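Local coordinates for Lmo2051 protein (PDB 3I18) that is probably a membrane-bound serine peptidase of the Lon-like S16 family, represented here by its PDZ domain alone, at residues V9-K15 / G86-V90; V18-L24 / A70-T75; D28-D34 / V57-H63; I48-V53 / G81-I85. All blocks are in the same frame, centred on the assembly; numbering follows the deposited sequence.

Contact 1: V9-K15 / G86-V90; sequences VYVMSVK and GITLV. Unlike the reference sequence in segment 9-15: Met12 (reference Leu).
A classic beta bulge marks this antiparallel pairing of the first and last strands of the PDZ domain: Met12 and Ser13 both face Thr88. Met12 is modelled as selenomethionine and differs from the reference leucine. Its N gives a nearly straight bond to Thr88 O at 2.8 Å, and Thr88 N returns one to Ser13 O at 2.9 Å. Farther along, Lys15 N meets Gly86 O almost end-on at 2.9 Å. At the other end Val90 N bonds to Tyr10 O at 3.1 Å. Thr88 OG1 lies between its own N and carbonyl carbon (chi1 57°). That turns the hydroxyl oxygen onto Ser13 CB at 3.0 Å. The Met12 chain bends at chi3 and brings CE to 3.7 Å from Leu89 O. On the buried side, Val9 CG2 is wedged against both methyls of Leu89, with CD2 at 3.3 Å, a tight fit. Val14 and Ile87 point the same way and lie side by side, with Val14 CG2 3.8 Å from Ile87 CG2. Gly86 has a positive phi (101°), which suits glycine. Strand 9-14 pairs on its second edge with strand 29-33, where Ile30 packs on Val9 and Val11. On strand 83-89, Gly86 and Ile87 form backbone hydrogen bonds with His100 of the C-terminal histidine tag.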
loop_
_atom_site.group_PDB
_atom_site.type_symbol
_atom_site.label_atom_id
_atom_site.label_comp_id
_atom_site.label_asym_id
_atom_site.label_seq_id
_atom_site.Cartn_x
_atom_site.Cartn_y
_atom_site.Cartn_z
ATOM N N VAL A 9 -7.598 -1.111 -1.630
ATOM C CA VAL A 9 -6.737 -1.566 -2.716
ATOM C C VAL A 9 -6.240 -2.999 -2.487
ATOM O O VAL A 9 -5.806 -3.344 -1.391
ATOM C CB VAL A 9 -5.522 -0.612 -2.889
ATOM C CG1 VAL A 9 -4.677 -0.592 -1.622
ATOM C CG2 VAL A 9 -4.684 -1.048 -4.074
ATOM N N TYR A 10 -6.320 -3.836 -3.520
ATOM C CA TYR A 10 -5.852 -5.218 -3.409
ATOM C C TYR A 10 -4.418 -5.325 -3.909
ATOM O O TYR A 10 -4.095 -4.859 -5.003
ATOM C CB TYR A 10 -6.743 -6.168 -4.217
ATOM C CG TYR A 10 -8.132 -6.338 -3.650
ATOM C CD1 TYR A 10 -9.145 -5.427 -3.946
ATOM C CD2 TYR A 10 -8.427 -7.395 -2.788
ATOM C CE1 TYR A 10 -10.418 -5.565 -3.397
ATOM C CE2 TYR A 10 -9.696 -7.541 -2.230
ATOM C CZ TYR A 10 -10.681 -6.624 -2.539
ATOM O OH TYR A 10 -11.932 -6.758 -1.979
ATOM N N VAL A 11 -3.562 -5.937 -3.098
ATOM C CA VAL A 11 -2.155 -6.111 -3.443
ATOM C C VAL A 11 -2.011 -7.248 -4.455
ATOM O O VAL A 11 -2.587 -8.319 -4.276
ATOM C CB VAL A 11 -1.319 -6.451 -2.186
ATOM C CG1 VAL A 11 0.135 -6.682 -2.567
ATOM C CG2 VAL A 11 -1.429 -5.320 -1.175
HETATM N N MSE A 12 -1.242 -7.021 -5.514
HETATM C CA MSE A 12 -1.066 -8.050 -6.534
HETATM C C MSE A 12 0.325 -8.649 -6.537
HETATM O O MSE A 12 0.526 -9.767 -7.010
HETATM C CB MSE A 12 -1.377 -7.484 -7.918
HETATM C CG MSE A 12 -1.128 -8.467 -9.044
HETATM SE SE MSE A 12 -1.961 -7.895 -10.647
HETATM C CE MSE A 12 -0.784 -6.421 -11.077
ATOM N N SER A 13 1.286 -7.892 -6.025
ATOM C CA SER A 13 2.669 -8.342 -5.953
ATOM C C SER A 13 3.411 -7.497 -4.928
ATOM O O SER A 13 3.110 -6.317 -4.762
ATOM C CB SER A 13 3.352 -8.196 -7.310
ATOM O OG SER A 13 4.734 -8.498 -7.212
ATOM N N VAL A 14 4.382 -8.106 -4.254
ATOM C CA VAL A 14 5.178 -7.422 -3.244
ATOM C C VAL A 14 6.656 -7.697 -3.512
ATOM O O VAL A 14 7.045 -8.852 -3.692
ATOM C CB VAL A 14 4.832 -7.938 -1.821
ATOM C CG1 VAL A 14 5.574 -7.126 -0.777
ATOM C CG2 VAL A 14 3.318 -7.861 -1.583
ATOM N N LYS A 15 7.481 -6.654 -3.570
ATOM C CA LYS A 15 8.918 -6.857 -3.787
ATOM C C LYS A 15 9.432 -7.707 -2.629
ATOM O O LYS A 15 9.162 -7.404 -1.473
ATOM C CB LYS A 15 9.662 -5.521 -3.783
ATOM C CG LYS A 15 9.625 -4.750 -5.087
ATOM C CD LYS A 15 10.252 -3.378 -4.891
ATOM C CE LYS A 15 10.531 -2.698 -6.210
ATOM N NZ LYS A 15 11.652 -3.368 -6.921
ATOM N N GLY A 86 6.366 -0.660 -2.201
ATOM C CA GLY A 86 7.044 -1.716 -2.933
ATOM C C GLY A 86 6.087 -2.804 -3.368
ATOM O O GLY A 86 6.411 -3.986 -3.275
ATOM N N ILE A 87 4.916 -2.403 -3.861
ATOM C CA ILE A 87 3.889 -3.343 -4.293
ATOM C C ILE A 87 3.188 -2.907 -5.578
ATOM O O ILE A 87 3.240 -1.735 -5.963
ATOM C CB ILE A 87 2.793 -3.475 -3.213
ATOM C CG1 ILE A 87 2.196 -2.092 -2.920
ATOM C CG2 ILE A 87 3.368 -4.079 -1.941
ATOM C CD1 ILE A 87 1.129 -2.074 -1.827
ATOM N N THR A 88 2.542 -3.853 -6.255
ATOM C CA THR A 88 1.761 -3.524 -7.439
ATOM C C THR A 88 0.325 -3.773 -6.990
ATOM O O THR A 88 0.079 -4.596 -6.099
ATOM C CB THR A 88 2.094 -4.416 -8.668
ATOM O OG1 THR A 88 1.912 -5.798 -8.335
ATOM C CG2 THR A 88 3.532 -4.189 -9.120
ATOM N N LEU A 89 -0.614 -3.054 -7.590
ATOM C CA LEU A 89 -2.026 -3.159 -7.233
ATOM C C LEU A 89 -2.857 -3.694 -8.390
ATOM O O LEU A 89 -2.499 -3.520 -9.554
ATOM C CB LEU A 89 -2.557 -1.776 -6.848
ATOM C CG LEU A 89 -1.643 -0.917 -5.962
ATOM C CD1 LEU A 89 -2.208 0.494 -5.833
ATOM C CD2 LEU A 89 -1.493 -1.569 -4.609
ATOM N N VAL A 90 -3.980 -4.327 -8.069
ATOM C CA VAL A 90 -4.850 -4.872 -9.107
ATOM C C VAL A 90 -5.348 -3.777 -10.054
ATOM O O VAL A 90 -5.614 -4.035 -11.229
ATOM C CB VAL A 90 -6.053 -5.612 -8.484
ATOM C CG1 VAL A 90 -7.054 -5.992 -9.565
ATOM C CG2 VAL A 90 -5.565 -6.862 -7.763
#

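Contact 2: V18-L24 / A70-T75; sequences VPAADVL and ADIKLT
Ile72 is the centre of this packing between the 3-10 turn at 19-22 and strand 66-76. Its two branches part, one to Ala20 in the turn and the other to Leu24 just after it. CG2 stands anti to the backbone N and reaches Ala20, with Ala20 CA 3.8 Å from Ile72 CG2. CG1 stands anti to the carbonyl carbon (chi1 -58°), and the extended chi2 carries CD1 the other way, into Leu24. There Leu24 CD1 touches Ile72 CD1 at 3.8 Å, the two side chains crossing at about a right angle. Val23 fills the next place. With its CG1 anti to the backbone N (chi1 176°), that methyl meets Ala70 CB at 3.7 Å and also borders Ile72 CD1. Val23 CG2 is directed to the Ile72 CG1 methylene, 4.1 Å away. Pro19 lays its CB and CG beside the Lys73 carbonyl, with CB 4.0 Å from Lys73 O. At the far end, methyls make the contact: Val18 CG1 and Thr75 CG2 are 4.0 Å apart. No direct hydrogen bond joins the segments. Instead a water accepts from Ala20 N and donates to Lys73 O at 3.0 Å, linking the turn to the strand backbone. Ala20 O takes bonds from both Val23 N and Leu24 N, which closes the turn. Around it, strand 56-63 adds Tyr61 against Val23 and Leu24. Strand 83-89 adds Ile85, which packs on Ala20 and Ile72.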
loop_
_atom_site.group_PDB
_atom_site.type_symbol
_atom_site.label_atom_id
_atom_site.label_comp_id
_atom_site.label_asym_id
_atom_site.label_seq_id
_atom_site.Cartn_x
_atom_site.Cartn_y
_atom_site.Cartn_z
ATOM N N VAL A 18 12.099 -5.810 0.190
ATOM C CA VAL A 18 11.741 -4.541 0.818
ATOM C C VAL A 18 10.996 -4.803 2.125
ATOM O O VAL A 18 10.469 -5.894 2.336
ATOM C CB VAL A 18 10.836 -3.695 -0.100
ATOM C CG1 VAL A 18 11.570 -3.364 -1.392
ATOM C CG2 VAL A 18 9.548 -4.448 -0.401
ATOM N N PRO A 19 10.949 -3.803 3.020
ATOM C CA PRO A 19 10.253 -3.982 4.293
ATOM C C PRO A 19 8.836 -4.527 4.139
ATOM O O PRO A 19 8.387 -5.332 4.954
ATOM C CB PRO A 19 10.282 -2.584 4.893
ATOM C CG PRO A 19 11.621 -2.071 4.433
ATOM C CD PRO A 19 11.639 -2.501 2.977
ATOM N N ALA A 20 8.132 -4.095 3.099
ATOM C CA ALA A 20 6.768 -4.563 2.876
ATOM C C ALA A 20 6.666 -6.091 2.799
ATOM O O ALA A 20 5.658 -6.670 3.200
ATOM C CB ALA A 20 6.200 -3.935 1.604
ATOM N N ALA A 21 7.707 -6.746 2.292
ATOM C CA ALA A 21 7.695 -8.199 2.162
ATOM C C ALA A 21 7.607 -8.917 3.507
ATOM O O ALA A 21 7.286 -10.103 3.562
ATOM C CB ALA A 21 8.936 -8.667 1.409
ATOM N N ASP A 22 7.893 -8.198 4.586
ATOM C CA ASP A 22 7.856 -8.779 5.917
ATOM C C ASP A 22 6.496 -8.550 6.584
ATOM O O ASP A 22 6.297 -8.918 7.740
ATOM C CB ASP A 22 8.983 -8.173 6.763
ATOM C CG ASP A 22 9.808 -9.226 7.483
ATOM O OD1 ASP A 22 10.048 -10.305 6.901
ATOM O OD2 ASP A 22 10.234 -8.963 8.626
ATOM N N VAL A 23 5.560 -7.959 5.840
ATOM C CA VAL A 23 4.217 -7.672 6.355
ATOM C C VAL A 23 3.083 -8.102 5.417
ATOM O O VAL A 23 2.215 -8.889 5.796
ATOM C CB VAL A 23 4.027 -6.153 6.619
ATOM C CG1 VAL A 23 2.595 -5.872 7.049
ATOM C CG2 VAL A 23 5.003 -5.670 7.669
ATOM N N LEU A 24 3.093 -7.572 4.195
ATOM C CA LEU A 24 2.043 -7.858 3.219
ATOM C C LEU A 24 2.289 -9.085 2.349
ATOM O O LEU A 24 3.416 -9.564 2.221
ATOM C CB LEU A 24 1.843 -6.634 2.311
ATOM C CG LEU A 24 1.478 -5.307 2.986
ATOM C CD1 LEU A 24 1.527 -4.183 1.975
ATOM C CD2 LEU A 24 0.093 -5.419 3.618
ATOM N N ALA A 70 0.010 -2.900 10.726
ATOM C CA ALA A 70 1.452 -2.893 10.889
ATOM C C ALA A 70 2.052 -1.676 10.219
ATOM O O ALA A 70 1.435 -1.056 9.353
ATOM C CB ALA A 70 2.043 -4.165 10.297
ATOM N N ASP A 71 3.262 -1.335 10.639
ATOM C CA ASP A 71 3.971 -0.204 10.074
ATOM C C ASP A 71 4.897 -0.708 8.986
ATOM O O ASP A 71 5.477 -1.794 9.100
ATOM C CB ASP A 71 4.808 0.507 11.140
ATOM C CG ASP A 71 3.972 1.296 12.109
ATOM O OD1 ASP A 71 3.028 1.985 11.664
ATOM O OD2 ASP A 71 4.271 1.243 13.325
ATOM N N ILE A 72 5.035 0.081 7.929
ATOM C CA ILE A 72 5.911 -0.291 6.830
ATOM C C ILE A 72 6.738 0.927 6.469
ATOM O O ILE A 72 6.210 2.026 6.343
ATOM C CB ILE A 72 5.099 -0.765 5.609
ATOM C CG1 ILE A 72 4.223 -1.955 6.015
ATOM C CG2 ILE A 72 6.038 -1.184 4.483
ATOM C CD1 ILE A 72 3.397 -2.527 4.867
ATOM N N LYS A 73 8.045 0.736 6.343
ATOM C CA LYS A 73 8.929 1.833 5.987
ATOM C C LYS A 73 8.907 1.977 4.474
ATOM O O LYS A 73 8.954 0.980 3.744
ATOM C CB LYS A 73 10.352 1.557 6.484
ATOM C CG LYS A 73 11.362 2.660 6.185
ATOM C CD LYS A 73 12.531 2.620 7.165
ATOM C CE LYS A 73 12.070 2.982 8.574
ATOM N NZ LYS A 73 13.197 3.079 9.548
ATOM N N LEU A 74 8.821 3.215 4.005
ATOM C CA LEU A 74 8.787 3.481 2.571
ATOM C C LEU A 74 10.192 3.395 2.007
ATOM O O LEU A 74 11.159 3.773 2.665
ATOM C CB LEU A 74 8.215 4.871 2.307
ATOM C CG LEU A 74 6.757 5.081 2.731
ATOM C CD1 LEU A 74 6.315 6.465 2.315
ATOM C CD2 LEU A 74 5.879 4.024 2.063
ATOM N N THR A 75 10.296 2.885 0.788
ATOM C CA THR A 75 11.585 2.753 0.125
ATOM C C THR A 75 11.463 3.482 -1.207
ATOM O O THR A 75 10.415 4.044 -1.506
ATOM C CB THR A 75 11.938 1.259 -0.098
ATOM O OG1 THR A 75 13.283 1.149 -0.584
ATOM C CG2 THR A 75 10.972 0.621 -1.084
HETATM O O HOH W 1 8.880 -1.302 1.864
#

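Contact 3: D28-D34 / V57-H63; sequences DLITEID and VKINYKH
Asn60 O is approached by three groups from the bulge at Thr31 and Glu32. Thr31 N gives the main bond, at 2.9 Å. Glu32 N adds a weak one, and Thr31 OG1 is also near, though where its proton goes is not settled. Both bulge residues face Asn60, as in a classic beta bulge, and the antiparallel register shifts by one there. Asn60 N returns a nearly straight bond to Glu32 O at 3.0 Å. Each end of the pairing is fastened by an aspartate. Asp28 OD1 accepts a hydrogen bond from His63 ND1 at 2.8 Å. The donor comes to the syn side of the carboxylate, in the plane of the imidazole, and the two planes stand 82° apart. The second oxygen, OD2, accepts from His25 N, so both oxygens of this buried group are held. At the other end Asp34 bonds twice to Lys58: Asp34 N to Lys58 O, and Lys58 N to Asp34 OD2 at 2.9 Å. Asp34 OD1 is held by the Tyr47 hydroxyl. Lys62 CG sits between its own N and carbonyl carbon (chi1 55°). This folds the aliphatic chain over Leu29, where Leu29 CB and Lys62 CG are pressed to 3.3 Å. On the other face Ile33 CG1 lies 3.7 Å from Ile59 CD1, and Ile30 CG2 3.9 Å from Ile59 CG2. Helix 41-49 covers this face with Phe44, Tyr47 and Ile48. Strands 9-14 and 66-76 continue the sheet beyond 29-33 and 56-63.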
loop_
_atom_site.group_PDB
_atom_site.type_symbol
_atom_site.label_atom_id
_atom_site.label_comp_id
_atom_site.label_asym_id
_atom_site.label_seq_id
_atom_site.Cartn_x
_atom_site.Cartn_y
_atom_site.Cartn_z
ATOM N N ASP A 28 -3.761 -9.537 -0.262
ATOM C CA ASP A 28 -4.208 -8.738 0.872
ATOM C C ASP A 28 -4.936 -7.483 0.416
ATOM O O ASP A 28 -4.652 -6.925 -0.650
ATOM C CB ASP A 28 -3.021 -8.336 1.757
ATOM C CG ASP A 28 -2.376 -9.520 2.451
ATOM O OD1 ASP A 28 -2.944 -10.630 2.410
ATOM O OD2 ASP A 28 -1.295 -9.342 3.046
ATOM N N LEU A 29 -5.893 -7.049 1.225
ATOM C CA LEU A 29 -6.656 -5.846 0.928
ATOM C C LEU A 29 -6.244 -4.769 1.917
ATOM O O LEU A 29 -6.348 -4.958 3.128
ATOM C CB LEU A 29 -8.158 -6.110 1.069
ATOM C CG LEU A 29 -9.073 -4.885 1.026
ATOM C CD1 LEU A 29 -9.034 -4.226 -0.342
ATOM C CD2 LEU A 29 -10.501 -5.311 1.364
ATOM N N ILE A 30 -5.765 -3.644 1.398
ATOM C CA ILE A 30 -5.364 -2.530 2.255
ATOM C C ILE A 30 -6.567 -1.601 2.363
ATOM O O ILE A 30 -7.067 -1.106 1.352
ATOM C CB ILE A 30 -4.176 -1.762 1.660
ATOM C CG1 ILE A 30 -2.942 -2.673 1.611
ATOM C CG2 ILE A 30 -3.903 -0.523 2.490
ATOM C CD1 ILE A 30 -1.718 -2.020 0.944
ATOM N N THR A 31 -7.026 -1.367 3.590
ATOM C CA THR A 31 -8.198 -0.534 3.831
ATOM C C THR A 31 -7.920 0.881 4.317
ATOM O O THR A 31 -8.720 1.781 4.085
ATOM C CB THR A 31 -9.143 -1.221 4.839
ATOM O OG1 THR A 31 -8.439 -1.478 6.062
ATOM C CG2 THR A 31 -9.645 -2.538 4.274
ATOM N N GLU A 32 -6.791 1.081 4.987
ATOM C CA GLU A 32 -6.438 2.402 5.488
ATOM C C GLU A 32 -4.929 2.570 5.533
ATOM O O GLU A 32 -4.184 1.604 5.707
ATOM C CB GLU A 32 -7.018 2.631 6.891
ATOM C CG GLU A 32 -8.540 2.710 6.943
ATOM C CD GLU A 32 -9.068 3.244 8.267
ATOM O OE1 GLU A 32 -10.297 3.449 8.373
ATOM O OE2 GLU A 32 -8.269 3.461 9.201
ATOM N N ILE A 33 -4.490 3.804 5.337
ATOM C CA ILE A 33 -3.078 4.137 5.390
ATOM C C ILE A 33 -2.992 5.398 6.254
ATOM O O ILE A 33 -3.685 6.390 6.011
ATOM C CB ILE A 33 -2.499 4.360 3.965
ATOM C CG1 ILE A 33 -1.004 4.667 4.053
ATOM C CG2 ILE A 33 -3.248 5.478 3.245
ATOM C CD1 ILE A 33 -0.289 4.585 2.709
ATOM N N ASP A 34 -2.159 5.326 7.288
ATOM C CA ASP A 34 -1.966 6.411 8.240
ATOM C C ASP A 34 -3.259 6.834 8.948
ATOM O O ASP A 34 -3.522 8.021 9.164
ATOM C CB ASP A 34 -1.265 7.599 7.566
ATOM C CG ASP A 34 0.244 7.400 7.475
ATOM O OD1 ASP A 34 0.939 8.237 6.857
ATOM O OD2 ASP A 34 0.753 6.407 8.035
ATOM N N VAL A 57 4.648 4.322 7.302
ATOM C CA VAL A 57 3.202 4.439 7.118
ATOM C C VAL A 57 2.506 3.323 7.883
ATOM O O VAL A 57 3.001 2.198 7.936
ATOM C CB VAL A 57 2.779 4.347 5.619
ATOM C CG1 VAL A 57 3.289 5.560 4.851
ATOM C CG2 VAL A 57 3.295 3.067 4.995
ATOM N N LYS A 58 1.366 3.638 8.487
ATOM C CA LYS A 58 0.601 2.643 9.230
ATOM C C LYS A 58 -0.372 2.034 8.244
ATOM O O LYS A 58 -1.150 2.753 7.616
ATOM C CB LYS A 58 -0.176 3.288 10.386
ATOM C CG LYS A 58 -1.023 2.288 11.177
ATOM C CD LYS A 58 -1.540 2.867 12.491
ATOM C CE LYS A 58 -2.460 4.056 12.261
ATOM N NZ LYS A 58 -2.999 4.614 13.543
ATOM N N ILE A 59 -0.328 0.713 8.103
ATOM C CA ILE A 59 -1.196 0.030 7.154
ATOM C C ILE A 59 -2.192 -0.914 7.818
ATOM O O ILE A 59 -1.800 -1.780 8.602
ATOM C CB ILE A 59 -0.357 -0.794 6.129
ATOM C CG1 ILE A 59 0.582 0.123 5.337
ATOM C CG2 ILE A 59 -1.280 -1.521 5.161
ATOM C CD1 ILE A 59 -0.125 1.088 4.404
ATOM N N ASN A 60 -3.480 -0.723 7.530
ATOM C CA ASN A 60 -4.514 -1.618 8.050
ATOM C C ASN A 60 -4.896 -2.472 6.842
ATOM O O ASN A 60 -5.238 -1.942 5.783
ATOM C CB ASN A 60 -5.757 -0.854 8.549
ATOM C CG ASN A 60 -5.522 -0.124 9.863
ATOM O OD1 ASN A 60 -5.060 1.012 9.880
ATOM N ND2 ASN A 60 -5.839 -0.784 10.974
ATOM N N TYR A 61 -4.822 -3.787 6.992
ATOM C CA TYR A 61 -5.128 -4.686 5.883
ATOM C C TYR A 61 -5.708 -5.995 6.384
ATOM O O TYR A 61 -5.563 -6.341 7.552
ATOM C CB TYR A 61 -3.850 -4.990 5.090
ATOM C CG TYR A 61 -2.793 -5.725 5.894
ATOM C CD1 TYR A 61 -1.983 -5.050 6.807
ATOM C CD2 TYR A 61 -2.632 -7.103 5.771
ATOM C CE1 TYR A 61 -1.039 -5.734 7.578
ATOM C CE2 TYR A 61 -1.697 -7.791 6.539
ATOM C CZ TYR A 61 -0.907 -7.103 7.436
ATOM O OH TYR A 61 0.017 -7.781 8.198
ATOM N N LYS A 62 -6.361 -6.727 5.491
ATOM C CA LYS A 62 -6.933 -8.012 5.849
ATOM C C LYS A 62 -6.104 -9.088 5.174
ATOM O O LYS A 62 -5.840 -9.015 3.974
ATOM C CB LYS A 62 -8.392 -8.098 5.387
ATOM C CG LYS A 62 -8.573 -7.821 3.911
ATOM C CD LYS A 62 -10.035 -7.832 3.495
ATOM C CE LYS A 62 -10.640 -9.220 3.579
ATOM N NZ LYS A 62 -12.015 -9.241 2.986
ATOM N N HIS A 63 -5.669 -10.068 5.961
ATOM C CA HIS A 63 -4.877 -11.182 5.453
ATOM C C HIS A 63 -5.683 -12.453 5.679
ATOM O O HIS A 63 -5.859 -12.889 6.816
ATOM C CB HIS A 63 -3.536 -11.282 6.191
ATOM C CG HIS A 63 -2.648 -12.376 5.679
ATOM N ND1 HIS A 63 -2.311 -12.495 4.350
ATOM C CD2 HIS A 63 -2.036 -13.401 6.318
ATOM C CE1 HIS A 63 -1.530 -13.550 4.188
ATOM N NE2 HIS A 63 -1.348 -14.116 5.366
#

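Contact 4: I48-V53 / G81-I85; sequences IHSKKV and GTPGI
Pro83 is packed into the curve that the chain makes as it leaves helix 41-49. Its ring CG points at the carbonyl of Lys51, 3.3 Å from Lys51 O, and its CB faces Ile48 O and Val53 N. Ile48 lies on the next part of strand 83-89. Its CG2, anti to the backbone N, touches Pro83 O at 3.6 Å and the CA of Gly84. CG1 takes the branch anti to the carbonyl carbon (chi1 -66°), and this carries CD1 to Ile85 CD1 at 3.8 Å. Val53 closes the other side, with CG2 3.5 Å from Gly81 O. His49 lays one ring face over Thr82: the Thr82 CG2 methyl is 3.7 Å from the His49 ring centroid, a CH-pi contact. A water in the plane of that ring donates to Pro83 O at 2.8 Å and takes a weak bond from His49 NE2. Thr82 OG1 is held by Asp78. In PDZ domains the peptide groove runs between a helix and the strand after the carboxylate-binding loop. Gly84-Ile85-Gly86-Ile87 resembles that loop, and the backbone bond of Ile85 with tag residue His100 is consistent with this. The contact probably lies at the groove's end, where helix 41-49 meets the start of strand 83-89.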
loop_
_atom_site.group_PDB
_atom_site.type_symbol
_atom_site.label_atom_id
_atom_site.label_comp_id
_atom_site.label_asym_id
_atom_site.label_seq_id
_atom_site.Cartn_x
_atom_site.Cartn_y
_atom_site.Cartn_z
ATOM N N ILE A 48 0.997 8.408 -0.718
ATOM C CA ILE A 48 2.326 7.833 -0.537
ATOM C C ILE A 48 3.365 8.780 -1.134
ATOM O O ILE A 48 4.385 9.065 -0.506
ATOM C CB ILE A 48 2.425 6.441 -1.216
ATOM C CG1 ILE A 48 1.490 5.446 -0.505
ATOM C CG2 ILE A 48 3.857 5.948 -1.173
ATOM C CD1 ILE A 48 1.277 4.147 -1.254
ATOM N N HIS A 49 3.087 9.286 -2.335
ATOM C CA HIS A 49 4.010 10.202 -3.007
ATOM C C HIS A 49 4.208 11.518 -2.260
ATOM O O HIS A 49 5.168 12.240 -2.526
ATOM C CB HIS A 49 3.537 10.511 -4.430
ATOM C CG HIS A 49 3.645 9.355 -5.375
ATOM N ND1 HIS A 49 3.482 9.494 -6.736
ATOM C CD2 HIS A 49 3.901 8.041 -5.160
ATOM C CE1 HIS A 49 3.634 8.319 -7.320
ATOM N NE2 HIS A 49 3.890 7.420 -6.386
ATOM N N SER A 50 3.303 11.841 -1.340
ATOM C CA SER A 50 3.427 13.076 -0.577
ATOM C C SER A 50 4.378 12.861 0.590
ATOM O O SER A 50 4.701 13.791 1.333
ATOM C CB SER A 50 2.053 13.541 -0.062
ATOM O OG SER A 50 1.573 12.744 1.013
ATOM N N LYS A 51 4.830 11.624 0.756
ATOM C CA LYS A 51 5.748 11.303 1.839
ATOM C C LYS A 51 7.181 11.241 1.323
ATOM O O LYS A 51 7.450 11.588 0.169
ATOM C CB LYS A 51 5.343 9.972 2.478
ATOM C CG LYS A 51 3.923 9.992 3.004
ATOM C CD LYS A 51 3.720 11.161 3.967
ATOM C CE LYS A 51 2.249 11.357 4.307
ATOM N NZ LYS A 51 2.041 12.277 5.473
ATOM N N LYS A 52 8.098 10.805 2.178
ATOM C CA LYS A 52 9.508 10.716 1.812
ATOM C C LYS A 52 10.026 9.310 2.022
ATOM O O LYS A 52 9.523 8.579 2.878
ATOM C CB LYS A 52 10.344 11.663 2.676
ATOM C CG LYS A 52 9.949 13.124 2.608
ATOM C CD LYS A 52 10.198 13.796 3.952
ATOM C CE LYS A 52 11.638 13.640 4.415
ATOM N NZ LYS A 52 11.849 14.246 5.764
ATOM N N VAL A 53 11.023 8.931 1.226
ATOM C CA VAL A 53 11.648 7.624 1.361
ATOM C C VAL A 53 12.133 7.592 2.807
ATOM O O VAL A 53 12.650 8.588 3.303
ATOM C CB VAL A 53 12.863 7.485 0.407
ATOM C CG1 VAL A 53 13.617 6.188 0.694
ATOM C CG2 VAL A 53 12.388 7.509 -1.039
ATOM N N GLY A 81 13.633 8.366 -7.300
ATOM C CA GLY A 81 13.475 8.525 -5.864
ATOM C C GLY A 81 12.048 8.590 -5.347
ATOM O O GLY A 81 11.820 8.985 -4.201
ATOM N N THR A 82 11.087 8.202 -6.177
ATOM C CA THR A 82 9.681 8.225 -5.774
ATOM C C THR A 82 9.474 7.259 -4.612
ATOM O O THR A 82 9.885 6.112 -4.684
ATOM C CB THR A 82 8.776 7.804 -6.937
ATOM O OG1 THR A 82 8.998 8.672 -8.059
ATOM C CG2 THR A 82 7.317 7.880 -6.522
ATOM N N PRO A 83 8.835 7.715 -3.522
ATOM C CA PRO A 83 8.588 6.872 -2.345
ATOM C C PRO A 83 7.527 5.826 -2.665
ATOM O O PRO A 83 6.612 6.099 -3.438
ATOM C CB PRO A 83 8.088 7.872 -1.292
ATOM C CG PRO A 83 8.489 9.230 -1.830
ATOM C CD PRO A 83 8.303 9.068 -3.310
ATOM N N GLY A 84 7.652 4.641 -2.073
ATOM C CA GLY A 84 6.684 3.590 -2.308
ATOM C C GLY A 84 6.760 2.484 -1.270
ATOM O O GLY A 84 7.751 2.358 -0.552
ATOM N N ILE A 85 5.699 1.689 -1.178
ATOM C CA ILE A 85 5.658 0.576 -0.246
ATOM C C ILE A 85 6.409 -0.596 -0.873
ATOM O O ILE A 85 7.012 -1.415 -0.173
ATOM C CB ILE A 85 4.198 0.155 0.034
ATOM C CG1 ILE A 85 3.450 1.310 0.683
ATOM C CG2 ILE A 85 4.164 -1.086 0.939
ATOM C CD1 ILE A 85 1.955 1.058 0.841
HETATM O O HOH W 2 4.509 4.865 -4.733
#

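Contacts 1 and 3 meet where strands 9-14 and 29-33 pair: Val9 O and Ile30 N lie 2.8 Å apart and Val11 N and Asp28 O 2.9 Å apart, both probable hydrogen bonds. Contact 2 joins contact 3 where Ala70 O probably accepts from Ile59 N at 2.8 Å. It joins contact 4 through a probable hydrogen bond of Gly84 N to Thr75 O, 2.9 Å. The strands thus run round from 9-14 back to 83-89. Contacts 3 and 4, with centres about 16 Å apart, meet through Ile33 CD1 and Ile48 CG1 at 3.8 Å. Contacts 1 and 4 share strand 83-89, which probably lines the peptide groove with helix 41-49.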